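Local coordinates for protein type I modular polyketide synthase (PDB 6IYT) that is an acyltransferase domain that probably transfers an ethylmalonyl-type extender unit from coenzyme A to the acyl carrier protein in salinomycin assembly, at residues 236-241 / 364-369; 261-266 / 276-281; 267-272 / 293-298. One frame throughout, in Å; residues are numbered along the deposited sequence.

Interaction 1 (236-241 / 364-369); sequences VLRSQL and SYWFEN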
ATOM      1  N   VAL A 236      17.937   6.390  -0.197  1.00  4.14           N
ATOM      2  CA  VAL A 236      18.653   7.234  -1.146  1.00  4.50           C
ATOM      3  C   VAL A 236      19.985   6.590  -1.528  1.00  5.18           C
ATOM      4  O   VAL A 236      20.282   6.421  -2.693  1.00  4.37           O
ATOM      5  CB  VAL A 236      18.906   8.652  -0.592  1.00  4.57           C
ATOM      6  CG1 VAL A 236      19.887   9.420  -1.509  1.00  5.25           C
ATOM      7  CG2 VAL A 236      17.601   9.421  -0.484  1.00  4.83           C
ATOM      8  N   LEU A 237      20.769   6.185  -0.552  1.00  5.50           N
ATOM      9  CA  LEU A 237      22.114   5.710  -0.858  1.00  6.36           C
ATOM     10  C   LEU A 237      22.096   4.364  -1.539  1.00  6.02           C
ATOM     11  O   LEU A 237      22.899   4.113  -2.420  1.00  5.94           O
ATOM     12  CB  LEU A 237      22.971   5.642   0.389  1.00  7.27           C
ATOM     13  CG  LEU A 237      23.351   6.978   1.002  1.00  8.52           C
ATOM     14  CD1 LEU A 237      24.215   6.720   2.242  1.00  8.14           C
ATOM     15  CD2 LEU A 237      24.065   7.888   0.008  1.00  9.92           C
ATOM     16  N   ARG A 238      21.260   3.455  -1.063  1.00  5.23           N
ATOM     17  CA  ARG A 238      21.181   2.164  -1.683  1.00  6.13           C
ATOM     18  C   ARG A 238      20.700   2.244  -3.128  1.00  5.48           C
ATOM     19  O   ARG A 238      21.270   1.608  -4.000  1.00  6.48           O
ATOM     20  CB  ARG A 238      20.332   1.204  -0.888  1.00  6.81           C
ATOM     21  CG  ARG A 238      20.708  -0.230  -1.216  1.00  9.54           C
ATOM     22  CD  ARG A 238      20.046  -1.219  -0.265  1.00 10.34           C
ATOM     23  NE  ARG A 238      18.603  -1.303  -0.486  1.00  9.98           N
ATOM     24  CZ  ARG A 238      17.813  -2.137   0.186  1.00 11.40           C
ATOM     25  NH1 ARG A 238      18.331  -2.896   1.132  1.00  8.10           N
ATOM     26  NH2 ARG A 238      16.515  -2.246  -0.128  1.00 13.24           N
ATOM     27  N   SER A 239      19.659   3.049  -3.397  1.00  5.43           N
ATOM     28  CA  SER A 239      19.164   3.172  -4.760  1.00  5.11           C
ATOM     29  C   SER A 239      20.177   3.865  -5.681  1.00  5.57           C
ATOM     30  O   SER A 239      20.310   3.495  -6.840  1.00  5.29           O
ATOM     31  CB  SER A 239      17.786   3.857  -4.819  1.00  5.19           C
ATOM     32  OG  SER A 239      17.807   5.203  -4.357  1.00  4.31           O
ATOM     33  N   GLN A 240      20.918   4.828  -5.151  1.00  5.09           N
ATOM     34  CA  GLN A 240      22.024   5.446  -5.927  1.00  5.82           C
ATOM     35  C   GLN A 240      23.117   4.426  -6.252  1.00  5.53           C
ATOM     36  O   GLN A 240      23.603   4.356  -7.387  1.00  5.92           O
ATOM     37  CB  GLN A 240      22.633   6.612  -5.165  1.00  6.16           C
ATOM     38  CG  GLN A 240      23.671   7.378  -5.973  1.00  7.41           C
ATOM     39  CD  GLN A 240      23.094   7.996  -7.225  1.00  8.65           C
ATOM     40  OE1 GLN A 240      22.191   8.870  -7.155  1.00  7.86           O
ATOM     41  NE2 GLN A 240      23.654   7.646  -8.373  1.00 10.94           N
ATOM     42  N   LEU A 241      23.433   3.555  -5.301  1.00  5.76           N
ATOM     43  CA  LEU A 241      24.474   2.508  -5.581  1.00  6.61           C
ATOM     44  C   LEU A 241      24.002   1.605  -6.703  1.00  6.25           C
ATOM     45  O   LEU A 241      24.756   1.291  -7.646  1.00  6.54           O
ATOM     46  CB  LEU A 241      24.772   1.683  -4.352  1.00  7.21           C
ATOM     47  CG  LEU A 241      25.787   0.574  -4.539  1.00  8.12           C
ATOM     48  CD1 LEU A 241      27.136   1.134  -4.920  1.00  8.92           C
ATOM     49  CD2 LEU A 241      25.874  -0.266  -3.277  1.00  9.20           C
ATOM     50  N   SER A 364      24.181  -4.738   8.066  1.00  6.63           N
ATOM     51  CA  SER A 364      24.171  -6.151   7.646  1.00  7.93           C
ATOM     52  C   SER A 364      22.779  -6.606   7.268  1.00  6.73           C
ATOM     53  O   SER A 364      22.577  -7.352   6.280  1.00  6.09           O
ATOM     54  CB  SER A 364      24.730  -7.060   8.750  1.00 11.19           C
ATOM     55  OG  SER A 364      26.152  -6.997   8.746  1.00 24.74           O
ATOM     56  N   TYR A 365      21.802  -6.150   8.020  1.00  6.30           N
ATOM     57  CA  TYR A 365      20.390  -6.429   7.658  1.00  5.26           C
ATOM     58  C   TYR A 365      20.012  -5.849   6.307  1.00  5.08           C
ATOM     59  O   TYR A 365      19.387  -6.517   5.516  1.00  5.52           O
ATOM     60  CB  TYR A 365      19.445  -5.912   8.707  1.00  5.07           C
ATOM     61  CG  TYR A 365      18.034  -6.318   8.447  1.00  4.70           C
ATOM     62  CD1 TYR A 365      17.568  -7.574   8.841  1.00  5.22           C
ATOM     63  CD2 TYR A 365      17.193  -5.513   7.697  1.00  5.40           C
ATOM     64  CE1 TYR A 365      16.290  -7.997   8.515  1.00  5.02           C
ATOM     65  CE2 TYR A 365      15.934  -5.951   7.314  1.00  4.70           C
ATOM     66  CZ  TYR A 365      15.444  -7.128   7.831  1.00  5.12           C
ATOM     67  OH  TYR A 365      14.228  -7.574   7.423  1.00  6.43           O
ATOM     68  N   TRP A 366      20.397  -4.609   6.039  1.00  4.24           N
ATOM     69  CA  TRP A 366      20.027  -3.977   4.801  1.00  4.54           C
ATOM     70  C   TRP A 366      20.767  -4.560   3.594  1.00  5.50           C
ATOM     71  O   TRP A 366      20.178  -4.674   2.522  1.00  5.85           O
ATOM     72  CB  TRP A 366      20.182  -2.482   4.871  1.00  4.09           C
ATOM     73  CG  TRP A 366      19.237  -1.858   5.839  1.00  4.22           C
ATOM     74  CD1 TRP A 366      19.558  -1.286   7.039  1.00  4.20           C
ATOM     75  CD2 TRP A 366      17.808  -1.920   5.793  1.00  3.90           C
ATOM     76  NE1 TRP A 366      18.429  -0.996   7.745  1.00  4.07           N
ATOM     77  CE2 TRP A 366      17.334  -1.421   7.030  1.00  4.39           C
ATOM     78  CE3 TRP A 366      16.895  -2.472   4.895  1.00  4.10           C
ATOM     79  CZ2 TRP A 366      15.992  -1.365   7.339  1.00  3.75           C
ATOM     80  CZ3 TRP A 366      15.530  -2.390   5.191  1.00  3.90           C
ATOM     81  CH2 TRP A 366      15.094  -1.820   6.388  1.00  3.69           C
ATOM     82  N   PHE A 367      21.938  -5.168   3.830  1.00  4.70           N
ATOM     83  CA  PHE A 367      22.529  -5.997   2.809  1.00  5.60           C
ATOM     84  C   PHE A 367      21.698  -7.262   2.552  1.00  5.76           C
ATOM     85  O   PHE A 367      21.372  -7.563   1.426  1.00  5.55           O
ATOM     86  CB  PHE A 367      23.947  -6.398   3.133  1.00  5.81           C
ATOM     87  CG  PHE A 367      24.524  -7.361   2.131  1.00  6.57           C
ATOM     88  CD1 PHE A 367      24.849  -6.923   0.862  1.00  6.96           C
ATOM     89  CD2 PHE A 367      24.534  -8.711   2.388  1.00  7.12           C
ATOM     90  CE1 PHE A 367      25.259  -7.827  -0.117  1.00  7.28           C
ATOM     91  CE2 PHE A 367      25.005  -9.629   1.434  1.00  7.78           C
ATOM     92  CZ  PHE A 367      25.350  -9.176   0.174  1.00  7.13           C
ATOM     93  N   GLU A 368      21.351  -7.990   3.608  1.00  5.47           N
ATOM     94  CA  GLU A 368      20.546  -9.203   3.449  1.00  6.10           C
ATOM     95  C   GLU A 368      19.205  -8.880   2.792  1.00  5.61           C
ATOM     96  O   GLU A 368      18.716  -9.631   1.945  1.00  5.00           O
ATOM     97  CB  GLU A 368      20.317  -9.863   4.802  1.00  7.29           C
ATOM     98  CG  GLU A 368      21.575 -10.435   5.451  1.00  9.34           C
ATOM     99  CD  GLU A 368      22.189 -11.559   4.652  1.00 14.79           C
ATOM    100  OE1 GLU A 368      21.447 -12.526   4.318  1.00 16.19           O
ATOM    101  OE2 GLU A 368      23.437 -11.511   4.415  1.00 14.87           O
ATOM    102  N   ASN A 369      18.619  -7.748   3.164  1.00  5.58           N
ATOM    103  CA  ASN A 369      17.340  -7.329   2.570  1.00  5.56           C
ATOM    104  C   ASN A 369      17.409  -7.209   1.041  1.00  7.29           C
ATOM    105  O   ASN A 369      16.469  -7.607   0.352  1.00  8.69           O
ATOM    106  CB  ASN A 369      16.884  -6.034   3.200  1.00  5.85           C
ATOM    107  CG  ASN A 369      15.786  -5.355   2.425  1.00  6.23           C
ATOM    108  OD1 ASN A 369      16.061  -4.541   1.502  1.00  7.38           O
ATOM    109  ND2 ASN A 369      14.568  -5.563   2.845  1.00  5.67           N
TER
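R238, on helix 228-245, reaches across to N369 on helix 363-371 in the large subdomain of an acyltransferase fold. The contact lies beside the GxSxG turn of S213, the probable nucleophile elbow. From CB the arginine heads toward the opposite helix. CG is anti to the backbone N (chi1 -157°), and the side chain also touches I217 of helix 215-223. A bend at chi3 (70°) then turns the guanidinium so that its NH1/NH2 end meets the amide. NH1 donates to N369 OD1 at 2.8 Å and NH2 to the same OD1 at 2.9 Å. Arginine suits this buried gap: its long chain spans it, and its two end nitrogens converge on one oxygen close to the guanidinium plane, with the amide nearly coplanar (16°). The NH2 bond lies almost on the line of the amide C=O, while NH1 comes in from the side. Asparagine suits its place because ND2 bonds to E216 OE2 and S213 O, so N369 links the arginine to both. The arrangement is consistent with the family arginine that receives the extender carboxylate. NH1 also lies 2.9 Å from W366 O, and W366 CE3 brings the indole edge to 4.0 Å from that same NH1.

Interaction 2 (261-266 / 276-281); sequences EVEARI and LSIAGN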
ATOM      1  N   GLU A 261       7.355 -24.580 -10.660  1.00 11.92           N
ATOM      2  CA  GLU A 261       7.210 -24.510 -12.093  1.00 13.31           C
ATOM      3  C   GLU A 261       8.216 -23.518 -12.687  1.00 10.72           C
ATOM      4  O   GLU A 261       8.771 -23.750 -13.739  1.00 10.50           O
ATOM      5  CB  GLU A 261       5.775 -24.103 -12.467  1.00 19.25           C
ATOM      6  CG  GLU A 261       5.085 -25.056 -13.433  1.00 37.63           C
ATOM      7  CD  GLU A 261       3.664 -25.447 -13.000  1.00 48.77           C
ATOM      8  OE1 GLU A 261       2.933 -24.586 -12.464  1.00 48.61           O
ATOM      9  OE2 GLU A 261       3.250 -26.596 -13.294  1.00 64.84           O
ATOM     10  N   VAL A 262       8.406 -22.384 -12.035  1.00  8.77           N
ATOM     11  CA  VAL A 262       9.356 -21.397 -12.527  1.00  9.17           C
ATOM     12  C   VAL A 262      10.822 -21.911 -12.469  1.00  9.90           C
ATOM     13  O   VAL A 262      11.573 -21.742 -13.428  1.00 10.93           O
ATOM     14  CB  VAL A 262       9.239 -20.070 -11.776  1.00 10.50           C
ATOM     15  CG1 VAL A 262      10.292 -19.106 -12.268  1.00 10.53           C
ATOM     16  CG2 VAL A 262       7.858 -19.482 -11.986  1.00 11.15           C
ATOM     17  N   GLU A 263      11.195 -22.574 -11.369  1.00 11.00           N
ATOM     18  CA  GLU A 263      12.503 -23.263 -11.267  1.00 12.22           C
ATOM     19  C   GLU A 263      12.757 -24.174 -12.473  1.00 12.72           C
ATOM     20  O   GLU A 263      13.859 -24.177 -13.053  1.00 11.92           O
ATOM     21  CB  GLU A 263      12.597 -24.081  -9.970  1.00 13.14           C
ATOM     22  CG  GLU A 263      12.728 -23.267  -8.696  1.00 17.62           C
ATOM     23  CD  GLU A 263      14.086 -22.565  -8.549  1.00 23.52           C
ATOM     24  OE1 GLU A 263      14.264 -21.846  -7.518  1.00 22.88           O
ATOM     25  OE2 GLU A 263      14.986 -22.752  -9.426  1.00 27.59           O
ATOM     26  N   ALA A 264      11.740 -24.934 -12.862  1.00 13.58           N
ATOM     27  CA  ALA A 264      11.868 -25.856 -14.007  1.00 12.63           C
ATOM     28  C   ALA A 264      12.157 -25.086 -15.281  1.00 12.92           C
ATOM     29  O   ALA A 264      12.990 -25.493 -16.102  1.00 11.88           O
ATOM     30  CB  ALA A 264      10.595 -26.679 -14.168  1.00 14.66           C
ATOM     31  N   ARG A 265      11.558 -23.922 -15.405  1.00 10.40           N
ATOM     32  CA  ARG A 265      11.684 -23.150 -16.618  1.00 10.11           C
ATOM     33  C   ARG A 265      12.963 -22.340 -16.694  1.00  8.23           C
ATOM     34  O   ARG A 265      13.420 -22.035 -17.765  1.00  9.78           O
ATOM     35  CB  ARG A 265      10.470 -22.233 -16.784  1.00 12.66           C
ATOM     36  CG  ARG A 265       9.145 -22.999 -16.913  1.00 18.25           C
ATOM     37  CD  ARG A 265       8.231 -22.393 -17.958  1.00 29.35           C
ATOM     38  NE  ARG A 265       6.838 -22.917 -17.945  1.00 36.13           N
ATOM     39  CZ  ARG A 265       6.343 -23.836 -17.088  1.00 38.53           C
ATOM     40  NH1 ARG A 265       5.084 -24.226 -17.207  1.00 41.21           N
ATOM     41  NH2 ARG A 265       7.096 -24.396 -16.147  1.00 37.73           N
ATOM     42  N   ILE A 266      13.572 -22.009 -15.553  1.00  8.33           N
ATOM     43  CA  ILE A 266      14.806 -21.190 -15.613  1.00  7.11           C
ATOM     44  C   ILE A 266      16.113 -22.023 -15.650  1.00  7.18           C
ATOM     45  O   ILE A 266      17.179 -21.500 -15.926  1.00  8.94           O
ATOM     46  CB  ILE A 266      14.877 -20.148 -14.479  1.00  8.88           C
ATOM     47  CG1 ILE A 266      14.926 -20.814 -13.132  1.00  9.15           C
ATOM     48  CG2 ILE A 266      13.708 -19.170 -14.578  1.00  9.18           C
ATOM     49  CD1 ILE A 266      15.240 -19.850 -12.002  1.00 11.38           C
ATOM     50  N   LEU A 276      19.450 -16.399 -13.968  1.00  7.67           N
ATOM     51  CA  LEU A 276      18.143 -16.085 -13.452  1.00  7.79           C
ATOM     52  C   LEU A 276      17.927 -16.843 -12.147  1.00  9.57           C
ATOM     53  O   LEU A 276      18.394 -17.996 -11.975  1.00  9.39           O
ATOM     54  CB  LEU A 276      17.044 -16.519 -14.445  1.00  7.80           C
ATOM     55  CG  LEU A 276      17.032 -15.870 -15.819  1.00  8.15           C
ATOM     56  CD1 LEU A 276      15.837 -16.388 -16.575  1.00  9.24           C
ATOM     57  CD2 LEU A 276      16.966 -14.350 -15.702  1.00  9.12           C
ATOM     58  N   SER A 277      17.158 -16.258 -11.253  1.00  8.94           N
ATOM     59  CA  SER A 277      16.876 -16.893  -9.980  1.00  8.69           C
ATOM     60  C   SER A 277      15.636 -16.349  -9.363  1.00  8.37           C
ATOM     61  O   SER A 277      15.209 -15.259  -9.671  1.00  7.32           O
ATOM     62  CB  SER A 277      18.056 -16.744  -9.006  1.00 11.04           C
ATOM     63  OG  SER A 277      18.347 -15.421  -8.777  1.00 17.34           O
ATOM     64  N   ILE A 278      14.977 -17.152  -8.568  1.00  7.18           N
ATOM     65  CA  ILE A 278      13.757 -16.683  -7.954  1.00  8.09           C
ATOM     66  C   ILE A 278      14.096 -15.639  -6.897  1.00  9.35           C
ATOM     67  O   ILE A 278      14.946 -15.884  -5.970  1.00  8.30           O
ATOM     68  CB  ILE A 278      12.951 -17.847  -7.361  1.00 10.03           C
ATOM     69  CG1 ILE A 278      12.379 -18.698  -8.503  1.00 12.47           C
ATOM     70  CG2 ILE A 278      11.859 -17.334  -6.457  1.00 11.80           C
ATOM     71  CD1 ILE A 278      11.372 -19.719  -8.058  1.00 15.90           C
ATOM     72  N   ALA A 279      13.470 -14.460  -7.053  1.00  7.29           N
ATOM     73  CA  ALA A 279      13.779 -13.268  -6.252  1.00  7.41           C
ATOM     74  C   ALA A 279      12.747 -13.022  -5.167  1.00  7.76           C
ATOM     75  O   ALA A 279      12.980 -12.226  -4.259  1.00  8.05           O
ATOM     76  CB  ALA A 279      13.853 -12.044  -7.152  1.00  8.24           C
ATOM     77  N   GLY A 280      11.619 -13.713  -5.233  1.00  7.69           N
ATOM     78  CA  GLY A 280      10.542 -13.485  -4.282  1.00  8.61           C
ATOM     79  C   GLY A 280       9.472 -14.543  -4.382  1.00  8.39           C
ATOM     80  O   GLY A 280       9.111 -14.957  -5.457  1.00  6.73           O
ATOM     81  N   ASN A 281       8.879 -14.858  -3.255  1.00  8.71           N
ATOM     82  CA  ASN A 281       7.651 -15.649  -3.215  1.00 11.45           C
ATOM     83  C   ASN A 281       6.532 -14.838  -2.625  1.00 11.19           C
ATOM     84  O   ASN A 281       6.578 -14.503  -1.447  1.00 12.87           O
ATOM     85  CB  ASN A 281       7.860 -16.904  -2.368  1.00 13.07           C
ATOM     86  CG  ASN A 281       8.898 -17.826  -2.951  1.00 19.94           C
ATOM     87  OD1 ASN A 281       8.583 -18.700  -3.757  1.00 26.46           O
ATOM     88  ND2 ASN A 281      10.140 -17.598  -2.606  1.00 24.08           N
TER
HETATM   89  O   HOH W   1      15.987 -19.802  -7.884  1.00 13.30           O
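The E263 carboxylate carries a methyl group of I278 above one side of its plane: CD1 of the isoleucine stands well off that plane, displaced to the side of the group, and 3.6 Å from E263 OE1. Toward that same side, but closer to the plane, a water meets OE1. It donates to E263 OE1 at 2.7 Å and accepts from I278 N at 2.9 Å, joining the side chain of one segment to the backbone of the other. A bend at chi2 (-70°) curls the glutamate back over the isoleucine.

The setting is the small ferredoxin-like subdomain, where helix 259-266 packs on one side of the sheet, nearly antiparallel to strand 276-283, with 160° between the two short segments and 8.9 Å between their axes. Beneath the polar rim the contact is hydrocarbon. V262 CB faces I278 CD1 at 4.3 Å, and this valine also packs on V287 and V289 of the next strand. I266, at the last turn of the helix, has CG1 between its backbone N and carbonyl carbon (chi1 63°), which aims CD1 at the strand backbone, 3.7 Å from L276 O. Its other branch, CG2, touches L276 CD1 at 4.0 Å.

Branched aliphatic residues suit both surfaces, filling the space between helix and sheet without polar demands. No direct hydrogen bond joins the segments, so cohesion here rests largely on burial of apolar side chains and, at the exposed margin, on one water that satisfies a strand N-H while solvating a carboxylate.

Interaction 3 (267-272 / 293-298); sequences ARFNGD and VAALEE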
ATOM      1  N   ALA A 267      16.018 -23.307 -15.344  1.00  6.97           N
ATOM      2  CA  ALA A 267      17.228 -24.148 -15.264  1.00  6.61           C
ATOM      3  C   ALA A 267      18.080 -24.051 -16.532  1.00  6.87           C
ATOM      4  O   ALA A 267      19.298 -23.980 -16.466  1.00  6.78           O
ATOM      5  CB  ALA A 267      16.826 -25.585 -15.007  1.00  6.48           C
ATOM      6  N   ARG A 268      17.433 -23.952 -17.691  1.00  7.87           N
ATOM      7  CA  ARG A 268      18.170 -23.971 -18.922  1.00  8.85           C
ATOM      8  C   ARG A 268      19.047 -22.764 -19.112  1.00  8.62           C
ATOM      9  O   ARG A 268      19.936 -22.783 -19.941  1.00  9.01           O
ATOM     10  CB  ARG A 268      17.249 -24.149 -20.114  1.00  9.94           C
ATOM     11  CG  ARG A 268      16.342 -22.960 -20.428  1.00 12.66           C
ATOM     12  CD  ARG A 268      15.558 -23.243 -21.697  1.00 13.33           C
ATOM     13  NE  ARG A 268      14.594 -22.188 -21.988  1.00 15.44           N
ATOM     14  CZ  ARG A 268      14.856 -21.129 -22.726  1.00 15.56           C
ATOM     15  NH1 ARG A 268      16.079 -20.942 -23.203  1.00 17.32           N
ATOM     16  NH2 ARG A 268      13.908 -20.226 -22.940  1.00 16.98           N
ATOM     17  N   PHE A 269      18.838 -21.715 -18.283  1.00  7.99           N
ATOM     18  CA  PHE A 269      19.633 -20.500 -18.387  1.00  8.00           C
ATOM     19  C   PHE A 269      20.865 -20.554 -17.502  1.00  7.11           C
ATOM     20  O   PHE A 269      21.733 -19.725 -17.631  1.00  8.45           O
ATOM     21  CB  PHE A 269      18.784 -19.237 -17.999  1.00  8.92           C
ATOM     22  CG  PHE A 269      17.669 -18.928 -18.959  1.00  9.48           C
ATOM     23  CD1 PHE A 269      17.873 -18.078 -20.026  1.00 11.55           C
ATOM     24  CD2 PHE A 269      16.382 -19.386 -18.721  1.00 10.67           C
ATOM     25  CE1 PHE A 269      16.821 -17.698 -20.841  1.00 11.99           C
ATOM     26  CE2 PHE A 269      15.337 -19.080 -19.586  1.00 10.20           C
ATOM     27  CZ  PHE A 269      15.570 -18.250 -20.667  1.00 12.08           C
ATOM     28  N   ASN A 270      20.908 -21.509 -16.573  1.00  7.10           N
ATOM     29  CA  ASN A 270      21.794 -21.429 -15.424  1.00  7.51           C
ATOM     30  C   ASN A 270      22.836 -22.549 -15.410  1.00  8.96           C
ATOM     31  O   ASN A 270      23.232 -23.018 -14.344  1.00  7.86           O
ATOM     32  CB  ASN A 270      20.974 -21.484 -14.136  1.00  7.44           C
ATOM     33  CG  ASN A 270      20.086 -20.259 -13.971  1.00  7.22           C
ATOM     34  OD1 ASN A 270      20.424 -19.197 -14.460  1.00  7.78           O
ATOM     35  ND2 ASN A 270      18.996 -20.387 -13.173  1.00  8.00           N
ATOM     36  N   GLY A 271      23.145 -23.067 -16.588  1.00 10.24           N
ATOM     37  CA  GLY A 271      24.070 -24.210 -16.710  1.00 12.41           C
ATOM     38  C   GLY A 271      25.478 -23.882 -16.262  1.00 16.65           C
ATOM     39  O   GLY A 271      26.181 -24.748 -15.706  1.00 18.89           O
ATOM     40  N   ASP A 272      25.897 -22.630 -16.489  1.00 16.95           N
ATOM     41  CA  ASP A 272      27.281 -22.221 -16.299  1.00 21.57           C
ATOM     42  C   ASP A 272      27.454 -21.307 -15.071  1.00 26.25           C
ATOM     43  O   ASP A 272      28.500 -21.300 -14.430  1.00 27.14           O
ATOM     44  CB  ASP A 272      27.768 -21.489 -17.551  1.00 25.43           C
ATOM     45  CG  ASP A 272      29.263 -21.308 -17.567  1.00 39.79           C
ATOM     46  OD1 ASP A 272      29.968 -22.087 -16.875  1.00 44.31           O
ATOM     47  OD2 ASP A 272      29.743 -20.391 -18.272  1.00 50.24           O
ATOM     48  N   VAL A 293      18.949  -9.086 -18.175  1.00  8.99           N
ATOM     49  CA  VAL A 293      17.770  -8.550 -18.871  1.00  9.94           C
ATOM     50  C   VAL A 293      17.370  -9.406 -20.074  1.00 10.84           C
ATOM     51  O   VAL A 293      16.200  -9.731 -20.246  1.00 10.48           O
ATOM     52  CB  VAL A 293      18.007  -7.101 -19.334  1.00 10.58           C
ATOM     53  CG1 VAL A 293      16.813  -6.599 -20.158  1.00 13.96           C
ATOM     54  CG2 VAL A 293      18.247  -6.209 -18.130  1.00 11.59           C
ATOM     55  N   ALA A 294      18.341  -9.773 -20.898  1.00 12.71           N
ATOM     56  CA  ALA A 294      18.036 -10.542 -22.116  1.00 12.80           C
ATOM     57  C   ALA A 294      17.377 -11.876 -21.783  1.00 10.90           C
ATOM     58  O   ALA A 294      16.324 -12.229 -22.352  1.00  9.39           O
ATOM     59  CB  ALA A 294      19.300 -10.764 -22.927  1.00 16.14           C
ATOM     60  N   ALA A 295      17.957 -12.593 -20.836  1.00 10.34           N
ATOM     61  CA  ALA A 295      17.401 -13.871 -20.373  1.00  9.51           C
ATOM     62  C   ALA A 295      16.016 -13.671 -19.762  1.00 10.40           C
ATOM     63  O   ALA A 295      15.069 -14.476 -19.974  1.00  8.41           O
ATOM     64  CB  ALA A 295      18.337 -14.493 -19.364  1.00 10.71           C
ATOM     65  N   LEU A 296      15.880 -12.598 -18.984  1.00  9.30           N
ATOM     66  CA  LEU A 296      14.619 -12.317 -18.323  1.00  9.86           C
ATOM     67  C   LEU A 296      13.519 -12.042 -19.327  1.00  9.79           C
ATOM     68  O   LEU A 296      12.389 -12.550 -19.198  1.00 11.01           O
ATOM     69  CB  LEU A 296      14.785 -11.125 -17.389  1.00  9.96           C
ATOM     70  CG  LEU A 296      13.671 -10.957 -16.374  1.00 10.70           C
ATOM     71  CD1 LEU A 296      13.654 -12.106 -15.369  1.00 12.04           C
ATOM     72  CD2 LEU A 296      13.840  -9.621 -15.660  1.00 11.17           C
ATOM     73  N   GLU A 297      13.827 -11.239 -20.319  1.00 10.83           N
ATOM     74  CA  GLU A 297      12.871 -10.957 -21.409  1.00 12.03           C
ATOM     75  C   GLU A 297      12.516 -12.198 -22.220  1.00 13.62           C
ATOM     76  O   GLU A 297      11.366 -12.365 -22.629  1.00 14.82           O
ATOM     77  CB  GLU A 297      13.420  -9.852 -22.309  1.00 13.41           C
ATOM     78  CG  GLU A 297      13.491  -8.510 -21.580  1.00 17.23           C
ATOM     79  CD  GLU A 297      14.102  -7.389 -22.419  1.00 23.94           C
ATOM     80  OE1 GLU A 297      14.797  -7.692 -23.415  1.00 28.62           O
ATOM     81  OE2 GLU A 297      13.946  -6.201 -22.027  1.00 23.75           O
ATOM     82  N   GLU A 298      13.494 -13.065 -22.442  1.00 13.23           N
ATOM     83  CA  GLU A 298      13.257 -14.335 -23.128  1.00 13.40           C
ATOM     84  C   GLU A 298      12.279 -15.225 -22.329  1.00 11.22           C
ATOM     85  O   GLU A 298      11.301 -15.727 -22.884  1.00 11.28           O
ATOM     86  CB  GLU A 298      14.599 -15.081 -23.405  1.00 13.52           C
ATOM     87  CG  GLU A 298      14.418 -16.337 -24.256  1.00 18.36           C
ATOM     88  CD  GLU A 298      15.679 -17.180 -24.429  1.00 21.46           C
ATOM     89  OE1 GLU A 298      15.521 -18.359 -24.845  1.00 22.63           O
ATOM     90  OE2 GLU A 298      16.812 -16.664 -24.220  1.00 20.52           O
TER
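In the ferredoxin-like subdomain the connection from helix 259-266 to strand 276-283 starts with a short 3-10 turn, and R268 and F269 of that turn pack on the first turns of helix 293-305. R268 and E298 form a salt bridge at the exposed rim. NH1 and NH2 of the arginine both donate to one oxygen, E298 OE1, each at 3.1 Å. That oxygen lies in the guanidinium plane, but both nitrogens reach it from the same face of the carboxylate, about 50° above its plane, and the two flat groups are tilted 52° to each other. The extended chain of R268 lets its tip serve two acids, for NH2 is also paired with E302 one helical turn on.

F269 lies against the same group. Its CZ stands 3.3 Å above the R268 guanidinium plane, near the rim, so a corner of the ring, not its whole face, meets the guanidinium. A flat phenylalanine ring fits because it can lie against a small alanine and also pack on L276 of the sheet. A295 offers a methyl, CB, 3.7 Å from F269 CD1, with its carbonyl O near the ring too. With chi1 near 180° (-174°) and an extended chain beyond CG, E298 carries its carboxylate out to the arginine and the ring edge. While OE1 takes the arginine, E298 OE2 lies near the ring plane at the phenylalanine edge, 3.5 Å from F269 CE1.

Interactions 2 and 3 belong to one small subdomain, their centres 10 Å apart, and their segments alternate along the chain. L276 joins them: its carbonyl O probably accepts a hydrogen bond from N270 ND2 (2.7 Å), its CD1 lies 3.7 Å from F269 CD2, and its CD2 packs on A295 CB (3.9 Å). Helix, turn, strand and second helix thus meet around L276. Interaction 1 is in the large subdomain, beside the probable nucleophile S213, and its chain loop encloses both others. Its centre lies about 23 Å from that of interaction 2 and 25 Å from that of interaction 3, with nearest atoms about 7 and 14 Å away, so neither of them touches the R238 site.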